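Glucose-6-phosphate 1-dehydrogenase (Kluyveromyces lactis, PDB 7E6I) catalyses the NADP-dependent oxidation of glucose 6-phosphate to 6-phosphogluconolactone, the first and probably rate-limiting step of the oxidative pentose phosphate pathway. Local coordinates at residues P154-Q166 against D433-L447. Sequence-based numbering, arbitrary orientation.
Sequences PFGHDLQSATELQ and DDELDVSWKLFTPLL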
ATOM      1  N   PRO A 154      -7.559   4.780   5.195  1.00 37.05           N
ATOM      2  CA  PRO A 154      -8.402   5.389   4.161  1.00 38.58           C
ATOM      3  C   PRO A 154      -8.605   6.898   4.298  1.00 38.25           C
ATOM      4  O   PRO A 154      -8.677   7.428   5.411  1.00 40.89           O
ATOM      5  CB  PRO A 154      -9.730   4.658   4.353  1.00 37.33           C
ATOM      6  CG  PRO A 154      -9.794   4.460   5.825  1.00 35.03           C
ATOM      7  CD  PRO A 154      -8.376   4.280   6.312  1.00 37.26           C
ATOM      8  N   PHE A 155      -8.691   7.579   3.159  1.00 35.34           N
ATOM      9  CA  PHE A 155      -9.096   8.976   3.130  1.00 35.48           C
ATOM     10  C   PHE A 155     -10.458   9.077   2.455  1.00 40.28           C
ATOM     11  O   PHE A 155     -10.573   9.626   1.355  1.00 43.62           O
ATOM     12  CB  PHE A 155      -8.068   9.831   2.386  1.00 35.52           C
ATOM     13  CG  PHE A 155      -6.657   9.409   2.618  1.00 35.79           C
ATOM     14  CD1 PHE A 155      -5.969   9.837   3.745  1.00 35.72           C
ATOM     15  CD2 PHE A 155      -6.015   8.578   1.720  1.00 30.80           C
ATOM     16  CE1 PHE A 155      -4.663   9.458   3.973  1.00 33.40           C
ATOM     17  CE2 PHE A 155      -4.712   8.189   1.933  1.00 33.32           C
ATOM     18  CZ  PHE A 155      -4.024   8.626   3.063  1.00 34.69           C
ATOM     19  N   GLY A 156     -11.485   8.536   3.085  1.00 35.73           N
ATOM     20  CA  GLY A 156     -12.796   8.460   2.476  1.00 35.57           C
ATOM     21  C   GLY A 156     -13.175   7.031   2.134  1.00 36.53           C
ATOM     22  O   GLY A 156     -12.360   6.110   2.162  1.00 38.88           O
ATOM     23  N   HIS A 157     -14.463   6.864   1.834  1.00 33.97           N
ATOM     24  CA  HIS A 157     -15.025   5.591   1.418  1.00 33.85           C
ATOM     25  C   HIS A 157     -15.728   5.692   0.074  1.00 34.93           C
ATOM     26  O   HIS A 157     -16.258   4.681  -0.413  1.00 35.76           O
ATOM     27  CB  HIS A 157     -16.008   5.079   2.479  1.00 34.46           C
ATOM     28  CG  HIS A 157     -16.970   6.120   2.946  1.00 36.00           C
ATOM     29  ND1 HIS A 157     -18.209   6.302   2.363  1.00 38.89           N
ATOM     30  CD2 HIS A 157     -16.864   7.059   3.912  1.00 35.38           C
ATOM     31  CE1 HIS A 157     -18.835   7.297   2.969  1.00 37.49           C
ATOM     32  NE2 HIS A 157     -18.039   7.778   3.908  1.00 39.91           N
ATOM     33  N   ASP A 158     -15.763   6.880  -0.524  1.00 32.76           N
ATOM     34  CA  ASP A 158     -16.275   7.118  -1.870  1.00 34.17           C
ATOM     35  C   ASP A 158     -15.835   8.525  -2.256  1.00 35.28           C
ATOM     36  O   ASP A 158     -15.205   9.235  -1.460  1.00 34.30           O
ATOM     37  CB  ASP A 158     -17.799   6.946  -1.956  1.00 33.81           C
ATOM     38  CG  ASP A 158     -18.555   7.763  -0.910  1.00 38.32           C
ATOM     39  OD1 ASP A 158     -18.028   8.790  -0.408  1.00 36.20           O
ATOM     40  OD2 ASP A 158     -19.695   7.365  -0.582  1.00 39.53           O
ATOM     41  N   LEU A 159     -16.174   8.927  -3.484  1.00 33.59           N
ATOM     42  CA  LEU A 159     -15.745  10.234  -3.972  1.00 35.22           C
ATOM     43  C   LEU A 159     -16.183  11.355  -3.027  1.00 36.98           C
ATOM     44  O   LEU A 159     -15.379  12.233  -2.673  1.00 33.01           O
ATOM     45  CB  LEU A 159     -16.292  10.474  -5.378  1.00 30.87           C
ATOM     46  CG  LEU A 159     -15.939  11.840  -5.962  1.00 30.37           C
ATOM     47  CD1 LEU A 159     -14.436  12.027  -6.030  1.00 29.31           C
ATOM     48  CD2 LEU A 159     -16.535  11.999  -7.361  1.00 31.92           C
ATOM     49  N   GLN A 160     -17.446  11.321  -2.581  1.00 35.84           N
ATOM     50  CA  GLN A 160     -17.993  12.445  -1.832  1.00 34.88           C
ATOM     51  C   GLN A 160     -17.294  12.619  -0.492  1.00 36.78           C
ATOM     52  O   GLN A 160     -16.892  13.731  -0.131  1.00 40.61           O
ATOM     53  CB  GLN A 160     -19.493  12.266  -1.631  1.00 40.42           C
ATOM     54  CG  GLN A 160     -20.222  13.595  -1.490  1.00 47.64           C
ATOM     55  CD  GLN A 160     -21.555  13.471  -0.769  1.00 58.78           C
ATOM     56  OE1 GLN A 160     -22.570  13.111  -1.375  1.00 66.57           O
ATOM     57  NE2 GLN A 160     -21.563  13.777   0.528  1.00 57.92           N
ATOM     58  N   SER A 161     -17.146  11.535   0.266  1.00 35.24           N
ATOM     59  CA  SER A 161     -16.479  11.638   1.558  1.00 34.27           C
ATOM     60  C   SER A 161     -15.016  12.039   1.399  1.00 37.17           C
ATOM     61  O   SER A 161     -14.519  12.890   2.148  1.00 38.15           O
ATOM     62  CB  SER A 161     -16.643  10.325   2.342  1.00 35.76           C
ATOM     63  OG  SER A 161     -16.256   9.172   1.599  1.00 35.60           O
ATOM     64  N   ALA A 162     -14.314  11.482   0.403  1.00 35.36           N
ATOM     65  CA  ALA A 162     -12.914  11.862   0.204  1.00 36.70           C
ATOM     66  C   ALA A 162     -12.784  13.337  -0.159  1.00 34.92           C
ATOM     67  O   ALA A 162     -11.915  14.040   0.375  1.00 35.49           O
ATOM     68  CB  ALA A 162     -12.266  10.990  -0.871  1.00 31.56           C
ATOM     69  N   THR A 163     -13.643  13.825  -1.059  1.00 33.93           N
ATOM     70  CA  THR A 163     -13.647  15.247  -1.396  1.00 37.69           C
ATOM     71  C   THR A 163     -13.843  16.106  -0.150  1.00 38.94           C
ATOM     72  O   THR A 163     -13.131  17.100   0.051  1.00 38.76           O
ATOM     73  CB  THR A 163     -14.740  15.548  -2.420  1.00 34.92           C
ATOM     74  OG1 THR A 163     -14.676  14.594  -3.481  1.00 34.72           O
ATOM     75  CG2 THR A 163     -14.583  16.950  -2.989  1.00 36.67           C
ATOM     76  N   GLU A 164     -14.796  15.723   0.708  1.00 36.87           N
ATOM     77  CA  GLU A 164     -15.088  16.510   1.902  1.00 40.00           C
ATOM     78  C   GLU A 164     -13.891  16.557   2.844  1.00 37.38           C
ATOM     79  O   GLU A 164     -13.548  17.621   3.375  1.00 35.66           O
ATOM     80  CB  GLU A 164     -16.303  15.932   2.618  1.00 42.49           C
ATOM     81  CG  GLU A 164     -17.636  16.350   2.030  1.00 45.35           C
ATOM     82  CD  GLU A 164     -18.798  15.600   2.674  1.00 56.14           C
ATOM     83  OE1 GLU A 164     -18.675  15.244   3.872  1.00 57.19           O
ATOM     84  OE2 GLU A 164     -19.824  15.371   1.986  1.00 54.63           O
ATOM     85  N   LEU A 165     -13.237  15.416   3.059  1.00 35.44           N
ATOM     86  CA  LEU A 165     -12.047  15.408   3.898  1.00 35.86           C
ATOM     87  C   LEU A 165     -10.974  16.330   3.336  1.00 37.21           C
ATOM     88  O   LEU A 165     -10.381  17.130   4.074  1.00 36.80           O
ATOM     89  CB  LEU A 165     -11.510  13.987   4.021  1.00 36.11           C
ATOM     90  CG  LEU A 165     -10.169  13.850   4.730  1.00 38.30           C
ATOM     91  CD1 LEU A 165     -10.286  14.411   6.138  1.00 38.86           C
ATOM     92  CD2 LEU A 165      -9.740  12.398   4.754  1.00 37.09           C
ATOM     93  N   GLN A 166     -10.727  16.245   2.025  1.00 34.79           N
ATOM     94  CA  GLN A 166      -9.663  17.042   1.424  1.00 37.50           C
ATOM     95  C   GLN A 166     -10.009  18.528   1.422  1.00 38.40           C
ATOM     96  O   GLN A 166      -9.120  19.385   1.554  1.00 31.37           O
ATOM     97  CB  GLN A 166      -9.377  16.555   0.002  1.00 33.15           C
ATOM     98  CG  GLN A 166      -8.282  17.360  -0.699  1.00 32.52           C
ATOM     99  CD  GLN A 166      -6.989  17.474   0.122  1.00 37.37           C
ATOM    100  OE1 GLN A 166      -6.707  16.640   0.987  1.00 39.15           O
ATOM    101  NE2 GLN A 166      -6.184  18.500  -0.171  1.00 37.11           N
ATOM    102  N   ASP A 433      -3.173  14.506  -3.784  1.00 30.41           N
ATOM    103  CA  ASP A 433      -4.603  14.785  -3.691  1.00 33.10           C
ATOM    104  C   ASP A 433      -5.333  14.522  -5.013  1.00 30.77           C
ATOM    105  O   ASP A 433      -6.447  13.979  -5.007  1.00 31.12           O
ATOM    106  CB  ASP A 433      -4.834  16.219  -3.207  1.00 33.42           C
ATOM    107  CG  ASP A 433      -4.230  17.260  -4.138  1.00 36.90           C
ATOM    108  OD1 ASP A 433      -3.090  17.052  -4.609  1.00 37.06           O
ATOM    109  OD2 ASP A 433      -4.883  18.296  -4.389  1.00 39.06           O
ATOM    110  N   ASP A 434      -4.730  14.876  -6.160  1.00 28.27           N
ATOM    111  CA  ASP A 434      -5.394  14.569  -7.429  1.00 29.62           C
ATOM    112  C   ASP A 434      -5.400  13.070  -7.706  1.00 30.89           C
ATOM    113  O   ASP A 434      -6.376  12.540  -8.263  1.00 31.44           O
ATOM    114  CB  ASP A 434      -4.759  15.333  -8.602  1.00 28.31           C
ATOM    115  CG  ASP A 434      -3.231  15.162  -8.706  1.00 30.66           C
ATOM    116  OD1 ASP A 434      -2.595  14.592  -7.792  1.00 31.43           O
ATOM    117  OD2 ASP A 434      -2.656  15.634  -9.723  1.00 28.23           O
ATOM    118  N   GLU A 435      -4.333  12.380  -7.303  1.00 26.73           N
ATOM    119  CA  GLU A 435      -4.290  10.925  -7.365  1.00 28.41           C
ATOM    120  C   GLU A 435      -5.462  10.308  -6.604  1.00 30.85           C
ATOM    121  O   GLU A 435      -6.148   9.402  -7.098  1.00 30.31           O
ATOM    122  CB  GLU A 435      -2.954  10.463  -6.784  1.00 28.88           C
ATOM    123  CG  GLU A 435      -2.601   9.020  -6.972  1.00 27.52           C
ATOM    124  CD  GLU A 435      -1.231   8.692  -6.365  1.00 31.99           C
ATOM    125  OE1 GLU A 435      -0.568   9.608  -5.809  1.00 29.55           O
ATOM    126  OE2 GLU A 435      -0.808   7.518  -6.443  1.00 33.50           O
ATOM    127  N   LEU A 436      -5.696  10.786  -5.384  1.00 30.01           N
ATOM    128  CA  LEU A 436      -6.841  10.339  -4.603  1.00 30.84           C
ATOM    129  C   LEU A 436      -8.145  10.637  -5.331  1.00 31.40           C
ATOM    130  O   LEU A 436      -9.026   9.771  -5.461  1.00 27.92           O
ATOM    131  CB  LEU A 436      -6.813  11.041  -3.244  1.00 29.88           C
ATOM    132  CG  LEU A 436      -7.308  10.373  -1.977  1.00 34.51           C
ATOM    133  CD1 LEU A 436      -7.166   8.865  -2.054  1.00 32.69           C
ATOM    134  CD2 LEU A 436      -6.511  10.945  -0.816  1.00 38.85           C
ATOM    135  N   ASP A 437      -8.283  11.867  -5.820  1.00 29.57           N
ATOM    136  CA  ASP A 437      -9.537  12.270  -6.435  1.00 30.42           C
ATOM    137  C   ASP A 437      -9.863  11.394  -7.635  1.00 31.44           C
ATOM    138  O   ASP A 437     -10.986  10.894  -7.762  1.00 29.72           O
ATOM    139  CB  ASP A 437      -9.466  13.739  -6.836  1.00 31.94           C
ATOM    140  CG  ASP A 437     -10.749  14.218  -7.462  1.00 34.03           C
ATOM    141  OD1 ASP A 437     -11.805  14.167  -6.799  1.00 36.53           O
ATOM    142  OD2 ASP A 437     -10.706  14.637  -8.634  1.00 39.76           O
ATOM    143  N   VAL A 438      -8.881  11.171  -8.517  1.00 31.79           N
ATOM    144  CA  VAL A 438      -9.143  10.387  -9.723  1.00 31.00           C
ATOM    145  C   VAL A 438      -9.411   8.927  -9.375  1.00 31.45           C
ATOM    146  O   VAL A 438     -10.252   8.266 -10.004  1.00 30.08           O
ATOM    147  CB  VAL A 438      -7.976  10.519 -10.712  1.00 28.47           C
ATOM    148  CG1 VAL A 438      -8.259   9.696 -11.954  1.00 25.34           C
ATOM    149  CG2 VAL A 438      -7.773  11.965 -11.068  1.00 28.16           C
ATOM    150  N   SER A 439      -8.712   8.393  -8.374  1.00 28.28           N
ATOM    151  CA  SER A 439      -8.944   6.996  -8.043  1.00 28.55           C
ATOM    152  C   SER A 439     -10.355   6.798  -7.492  1.00 29.37           C
ATOM    153  O   SER A 439     -10.992   5.779  -7.770  1.00 30.74           O
ATOM    154  CB  SER A 439      -7.880   6.502  -7.061  1.00 28.15           C
ATOM    155  OG  SER A 439      -8.215   6.848  -5.723  1.00 36.40           O
ATOM    156  N   TRP A 440     -10.881   7.778  -6.754  1.00 29.88           N
ATOM    157  CA  TRP A 440     -12.257   7.676  -6.275  1.00 31.67           C
ATOM    158  C   TRP A 440     -13.274   7.932  -7.386  1.00 31.67           C
ATOM    159  O   TRP A 440     -14.329   7.290  -7.400  1.00 31.13           O
ATOM    160  CB  TRP A 440     -12.491   8.624  -5.089  1.00 30.84           C
ATOM    161  CG  TRP A 440     -12.023   8.027  -3.768  1.00 30.40           C
ATOM    162  CD1 TRP A 440     -11.080   8.539  -2.918  1.00 28.68           C
ATOM    163  CD2 TRP A 440     -12.466   6.798  -3.180  1.00 30.87           C
ATOM    164  NE1 TRP A 440     -10.909   7.706  -1.838  1.00 29.66           N
ATOM    165  CE2 TRP A 440     -11.745   6.627  -1.976  1.00 31.60           C
ATOM    166  CE3 TRP A 440     -13.403   5.819  -3.557  1.00 31.63           C
ATOM    167  CZ2 TRP A 440     -11.930   5.524  -1.145  1.00 29.58           C
ATOM    168  CZ3 TRP A 440     -13.584   4.724  -2.734  1.00 30.29           C
ATOM    169  CH2 TRP A 440     -12.850   4.586  -1.538  1.00 31.47           C
ATOM    170  N   LYS A 441     -12.970   8.817  -8.346  1.00 32.39           N
ATOM    171  CA  LYS A 441     -13.875   8.996  -9.482  1.00 32.93           C
ATOM    172  C   LYS A 441     -14.019   7.704 -10.275  1.00 35.06           C
ATOM    173  O   LYS A 441     -15.083   7.439 -10.856  1.00 36.34           O
ATOM    174  CB  LYS A 441     -13.375  10.118 -10.397  1.00 32.45           C
ATOM    175  CG  LYS A 441     -13.767  11.518  -9.959  1.00 33.14           C
ATOM    176  CD  LYS A 441     -12.850  12.586 -10.572  1.00 33.00           C
ATOM    177  CE  LYS A 441     -13.530  13.966 -10.502  1.00 42.08           C
ATOM    178  NZ  LYS A 441     -12.772  15.031  -9.776  1.00 39.34           N
ATOM    179  N   LEU A 442     -12.968   6.881 -10.289  1.00 35.22           N
ATOM    180  CA  LEU A 442     -12.973   5.632 -11.037  1.00 34.32           C
ATOM    181  C   LEU A 442     -13.807   4.556 -10.343  1.00 32.82           C
ATOM    182  O   LEU A 442     -14.604   3.866 -10.990  1.00 31.29           O
ATOM    183  CB  LEU A 442     -11.529   5.156 -11.233  1.00 32.21           C
ATOM    184  CG  LEU A 442     -11.347   3.823 -11.952  1.00 32.90           C
ATOM    185  CD1 LEU A 442     -11.956   3.896 -13.347  1.00 34.95           C
ATOM    186  CD2 LEU A 442      -9.880   3.410 -12.027  1.00 32.71           C
ATOM    187  N   PHE A 443     -13.652   4.406  -9.027  1.00 31.81           N
ATOM    188  CA  PHE A 443     -14.259   3.291  -8.316  1.00 30.52           C
ATOM    189  C   PHE A 443     -15.638   3.596  -7.748  1.00 33.91           C
ATOM    190  O   PHE A 443     -16.400   2.659  -7.467  1.00 33.25           O
ATOM    191  CB  PHE A 443     -13.359   2.850  -7.168  1.00 28.34           C
ATOM    192  CG  PHE A 443     -12.317   1.891  -7.575  1.00 29.12           C
ATOM    193  CD1 PHE A 443     -11.137   2.335  -8.147  1.00 30.95           C
ATOM    194  CD2 PHE A 443     -12.516   0.533  -7.426  1.00 27.34           C
ATOM    195  CE1 PHE A 443     -10.160   1.417  -8.549  1.00 28.43           C
ATOM    196  CE2 PHE A 443     -11.547  -0.380  -7.824  1.00 27.22           C
ATOM    197  CZ  PHE A 443     -10.378   0.055  -8.390  1.00 23.63           C
ATOM    198  N   THR A 444     -15.974   4.864  -7.538  1.00 33.55           N
ATOM    199  CA  THR A 444     -17.250   5.160  -6.896  1.00 34.13           C
ATOM    200  C   THR A 444     -18.439   4.625  -7.687  1.00 33.78           C
ATOM    201  O   THR A 444     -19.314   3.985  -7.078  1.00 34.34           O
ATOM    202  CB  THR A 444     -17.368   6.664  -6.640  1.00 36.37           C
ATOM    203  OG1 THR A 444     -16.511   7.022  -5.545  1.00 33.86           O
ATOM    204  CG2 THR A 444     -18.808   7.024  -6.305  1.00 34.40           C
ATOM    205  N   PRO A 445     -18.533   4.802  -9.008  1.00 34.97           N
ATOM    206  CA  PRO A 445     -19.691   4.231  -9.718  1.00 32.31           C
ATOM    207  C   PRO A 445     -19.822   2.728  -9.537  1.00 34.05           C
ATOM    208  O   PRO A 445     -20.932   2.235  -9.320  1.00 37.76           O
ATOM    209  CB  PRO A 445     -19.432   4.620 -11.177  1.00 32.74           C
ATOM    210  CG  PRO A 445     -18.541   5.811 -11.101  1.00 33.26           C
ATOM    211  CD  PRO A 445     -17.634   5.513  -9.938  1.00 35.05           C
ATOM    212  N   LEU A 446     -18.724   1.974  -9.608  1.00 35.41           N
ATOM    213  CA  LEU A 446     -18.834   0.546  -9.340  1.00 33.66           C
ATOM    214  C   LEU A 446     -19.344   0.300  -7.927  1.00 36.02           C
ATOM    215  O   LEU A 446     -20.218  -0.548  -7.713  1.00 35.52           O
ATOM    216  CB  LEU A 446     -17.489  -0.142  -9.543  1.00 28.51           C
ATOM    217  CG  LEU A 446     -17.485  -1.613  -9.105  1.00 28.68           C
ATOM    218  CD1 LEU A 446     -18.491  -2.419  -9.912  1.00 33.09           C
ATOM    219  CD2 LEU A 446     -16.106  -2.243  -9.228  1.00 28.65           C
ATOM    220  N   LEU A 447     -18.825   1.053  -6.950  1.00 34.29           N
ATOM    221  CA  LEU A 447     -19.204   0.816  -5.559  1.00 36.75           C
ATOM    222  C   LEU A 447     -20.655   1.207  -5.295  1.00 38.35           C
ATOM    223  O   LEU A 447     -21.358   0.520  -4.544  1.00 38.37           O
ATOM    224  CB  LEU A 447     -18.267   1.578  -4.631  1.00 35.77           C
ATOM    225  CG  LEU A 447     -16.855   1.004  -4.501  1.00 33.35           C
ATOM    226  CD1 LEU A 447     -15.967   1.977  -3.729  1.00 29.28           C
ATOM    227  CD2 LEU A 447     -16.929  -0.324  -3.801  1.00 34.66           C
TER
HETATM  228  O   HOH W   1     -11.686  14.509  -4.364  1.00 37.03           O
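The hydroxyl of Thr444 is gripped twice: OG1 accepts from Leu159 N at 2.8 Å, a somewhat bent bond across the contact, and donates to Trp440 O one turn back in its own helix. With OG1 beside its own backbone N (chi1 -74°), the hydroxyl can serve both partners and satisfies an amide in the first turn of helix 159-166, where no earlier turn offers a carbonyl. The same helix start is capped by Asp158, whose OD1 takes Ser161 N nearly along the C-O axis and Ser161 OG from above the carboxylate plane. The indole of Trp440 packs against this turn. Asp158 CA, 3.6 Å from Trp440 CE3, and the carbonyl carbon of His157 cover one ring face, while Ala162 CB closes obliquely to 3.4 Å from Trp440 CD1. Replacing Trp440 with alanine is likely to strip the backbone of His157 and Asp158 of the ring that packs on it and to leave Ala162 CB without its contact. Leu159 packs as a knob among Asp437, Trp440, Lys441 and Thr444; CD2 lies 3.8 Å from Lys441 CG. Farther along, a water bridges Thr163 OG1 and Asp437 OD1, and Leu436 CD2 meets Phe155 CD2 at 3.5 Å, the two side chains crossing at about a right angle. At the other end of the contact Gln166 NE2 lies 4.0 Å from Asp433 CB, while its OE1 is bonded to Arg180. Segments 159-166 and 433-447 run nearly antiparallel (161°), their axes 9.5 Å apart at closest approach. A knob from a capped helix start, set into a hole of helix 433-447, thus joins the Rossmann-type coenzyme domain, just after its strand 146-152, to the C-terminal domain of glucose-6-phosphate dehydrogenase.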